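Local coordinates for protein dinoflagellate luciferase (Lingulodinium polyedrum, PDB 1VPR) that catalyses the blue-light-emitting oxidation of dinoflagellate luciferin, an open tetrapyrrole, by molecular oxygen, each of its three homologous domains being most active near pH 6.3, at residues E23-N28 / M47-K52. Residues are numbered along the deposited sequence; the frame is centred on the assembly and turned at random.
Sequences EKYGDN and MEVGGK
Val49 reaches across to Tyr25 and Asn28, and its side chain is the one to follow. From CB the chain forks. CG1 lies anti to the backbone N (chi1 -174°), which carries it into the bend of residues 25-28. There Val49 CG1 sits 3.6 Å from Tyr25 CA. It is also 3.8 Å from Val49 CG1 to Tyr25 CB, and the methyl lies near the plane of the Tyr25 ring at its CD2 edge, so it meets the root of the tyrosine rather than a ring face. On the Asn28 side the same Val49 CG1 comes to 3.5 Å from Asn28 ND2. The other branch, Val49 CG2, lies 3.7 Å from Asn28 ND2; Val49 therefore lays both methyls against the amide end of Asn28. These are van der Waals contacts, and no hydrogen bond joins the two segments. The polar ends look elsewhere, Asn28 ND2 giving its hydrogen bond to Tyr60 OH and Tyr25 OH pairing with Glu63 OE1, both on helix 57-65. Lys24 folds its CG over one face of the Tyr25 ring, 3.5 Å above the plane. Met47, present as selenomethionine, adds a looser touch, with Met47 CE 4.3 Å from Asn28 ND2. Beyond Val49 the backbones themselves draw together, glycine against glycine, Gly26 CA lying 4.6 Å from Gly50 CA. The bend is closed by Asn28 N bonding to Tyr25 O, while Val49 and Lys52 exchange two backbone bonds around Gly50 and Gly51. What packs here is the type I' beta turn of a two-stranded hairpin (47-49 and 52-54) against an irregular loop, within the N-terminal helical bundle region of this third luciferase domain.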
ATOM      1  N   GLU A  23     -18.304   9.757   8.207  1.00 32.51           N
ATOM      2  CA  GLU A  23     -19.729  10.022   8.004  1.00 34.33           C
ATOM      3  C   GLU A  23     -19.879  11.362   7.281  1.00 34.81           C
ATOM      4  O   GLU A  23     -20.794  11.552   6.484  1.00 36.15           O
ATOM      5  CB  GLU A  23     -20.448  10.060   9.350  1.00 33.92           C
ATOM      6  N   LYS A  24     -18.949  12.270   7.546  1.00 35.85           N
ATOM      7  CA  LYS A  24     -18.953  13.605   6.954  1.00 38.38           C
ATOM      8  C   LYS A  24     -18.703  13.676   5.439  1.00 38.69           C
ATOM      9  O   LYS A  24     -18.941  14.717   4.819  1.00 39.63           O
ATOM     10  CB  LYS A  24     -17.910  14.477   7.672  1.00 38.72           C
ATOM     11  CG  LYS A  24     -16.467  14.054   7.388  1.00 39.81           C
ATOM     12  CD  LYS A  24     -15.512  14.494   8.483  1.00 42.29           C
ATOM     13  CE  LYS A  24     -15.377  16.002   8.548  1.00 42.41           C
ATOM     14  NZ  LYS A  24     -14.348  16.416   9.566  1.00 44.04           N
ATOM     15  N   TYR A  25     -18.230  12.585   4.842  1.00 38.41           N
ATOM     16  CA  TYR A  25     -17.919  12.579   3.414  1.00 37.44           C
ATOM     17  C   TYR A  25     -18.988  11.947   2.528  1.00 38.67           C
ATOM     18  O   TYR A  25     -18.678  11.191   1.592  1.00 38.06           O
ATOM     19  CB  TYR A  25     -16.572  11.880   3.184  1.00 36.59           C
ATOM     20  CG  TYR A  25     -15.427  12.508   3.957  1.00 34.46           C
ATOM     21  CD1 TYR A  25     -14.748  11.794   4.946  1.00 34.18           C
ATOM     22  CD2 TYR A  25     -15.034  13.823   3.710  1.00 34.80           C
ATOM     23  CE1 TYR A  25     -13.701  12.374   5.670  1.00 33.28           C
ATOM     24  CE2 TYR A  25     -13.992  14.414   4.429  1.00 34.71           C
ATOM     25  CZ  TYR A  25     -13.326  13.686   5.405  1.00 33.65           C
ATOM     26  OH  TYR A  25     -12.282  14.277   6.105  1.00 33.85           O
ATOM     27  N   GLY A  26     -20.244  12.271   2.813  1.00 39.07           N
ATOM     28  CA  GLY A  26     -21.337  11.731   2.025  1.00 39.30           C
ATOM     29  C   GLY A  26     -21.156  10.254   1.729  1.00 39.25           C
ATOM     30  O   GLY A  26     -20.799   9.480   2.613  1.00 40.86           O
ATOM     31  N   ASP A  27     -21.366   9.865   0.473  1.00 38.59           N
ATOM     32  CA  ASP A  27     -21.249   8.465   0.094  1.00 39.03           C
ATOM     33  C   ASP A  27     -19.866   8.033  -0.416  1.00 37.25           C
ATOM     34  O   ASP A  27     -19.732   6.970  -1.019  1.00 36.87           O
ATOM     35  CB  ASP A  27     -22.313   8.134  -0.959  1.00 42.70           C
ATOM     36  CG  ASP A  27     -22.677   6.657  -0.975  1.00 45.83           C
ATOM     37  OD1 ASP A  27     -23.308   6.181   0.002  1.00 48.08           O
ATOM     38  OD2 ASP A  27     -22.324   5.970  -1.962  1.00 48.60           O
ATOM     39  N   ASN A  28     -18.835   8.830  -0.165  1.00 34.50           N
ATOM     40  CA  ASN A  28     -17.503   8.466  -0.641  1.00 33.32           C
ATOM     41  C   ASN A  28     -16.943   7.194  -0.000  1.00 32.43           C
ATOM     42  O   ASN A  28     -16.139   6.489  -0.619  1.00 32.46           O
ATOM     43  CB  ASN A  28     -16.530   9.638  -0.439  1.00 31.24           C
ATOM     44  CG  ASN A  28     -16.703  10.718  -1.493  1.00 32.35           C
ATOM     45  OD1 ASN A  28     -17.644  10.664  -2.291  1.00 30.83           O
ATOM     46  ND2 ASN A  28     -15.797  11.697  -1.510  1.00 31.00           N
HETATM   47  N   MSE A  47     -13.525  20.239  -6.240  1.00 42.23           N
HETATM   48  CA  MSE A  47     -14.524  19.190  -6.077  1.00 42.71           C
HETATM   49  C   MSE A  47     -15.324  19.442  -4.806  1.00 40.63           C
HETATM   50  O   MSE A  47     -14.899  20.195  -3.936  1.00 39.63           O
HETATM   51  CB  MSE A  47     -13.855  17.819  -5.971  1.00 46.08           C
HETATM   52  CG  MSE A  47     -13.299  17.505  -4.587  1.00 50.02           C
HETATM   53 SE   MSE A  47     -12.590  15.720  -4.546  1.00 57.70          SE
HETATM   54  CE  MSE A  47     -14.164  14.729  -4.021  1.00 53.89           C
ATOM     55  N   GLU A  48     -16.471  18.792  -4.688  1.00 39.58           N
ATOM     56  CA  GLU A  48     -17.302  18.980  -3.514  1.00 41.21           C
ATOM     57  C   GLU A  48     -17.765  17.641  -2.958  1.00 41.73           C
ATOM     58  O   GLU A  48     -18.213  16.771  -3.706  1.00 41.22           O
ATOM     59  CB  GLU A  48     -18.507  19.848  -3.868  1.00 41.20           C
ATOM     60  CG  GLU A  48     -19.457  20.080  -2.717  1.00 43.82           C
ATOM     61  CD  GLU A  48     -20.525  21.104  -3.051  1.00 44.08           C
ATOM     62  OE1 GLU A  48     -21.471  21.251  -2.245  1.00 47.31           O
ATOM     63  OE2 GLU A  48     -20.414  21.764  -4.109  1.00 44.12           O
ATOM     64  N   VAL A  49     -17.647  17.493  -1.639  1.00 42.20           N
ATOM     65  CA  VAL A  49     -18.038  16.267  -0.946  1.00 42.52           C
ATOM     66  C   VAL A  49     -19.046  16.587   0.146  1.00 42.94           C
ATOM     67  O   VAL A  49     -18.751  17.362   1.061  1.00 43.11           O
ATOM     68  CB  VAL A  49     -16.829  15.577  -0.252  1.00 42.36           C
ATOM     69  CG1 VAL A  49     -17.265  14.236   0.328  1.00 41.61           C
ATOM     70  CG2 VAL A  49     -15.680  15.400  -1.227  1.00 42.11           C
ATOM     71  N   GLY A  50     -20.227  15.983   0.042  1.00 42.66           N
ATOM     72  CA  GLY A  50     -21.265  16.191   1.029  1.00 43.03           C
ATOM     73  C   GLY A  50     -21.356  17.610   1.553  1.00 44.67           C
ATOM     74  O   GLY A  50     -21.322  17.835   2.773  1.00 44.77           O
ATOM     75  N   GLY A  51     -21.460  18.579   0.646  1.00 43.96           N
ATOM     76  CA  GLY A  51     -21.571  19.960   1.084  1.00 45.73           C
ATOM     77  C   GLY A  51     -20.282  20.768   1.114  1.00 45.94           C
ATOM     78  O   GLY A  51     -20.278  21.922   0.682  1.00 46.63           O
ATOM     79  N   LYS A  52     -19.195  20.184   1.621  1.00 45.45           N
ATOM     80  CA  LYS A  52     -17.923  20.899   1.681  1.00 44.39           C
ATOM     81  C   LYS A  52     -17.270  20.899   0.315  1.00 44.33           C
ATOM     82  O   LYS A  52     -17.105  19.845  -0.309  1.00 45.58           O
ATOM     83  CB  LYS A  52     -16.988  20.254   2.702  1.00 44.23           C
TER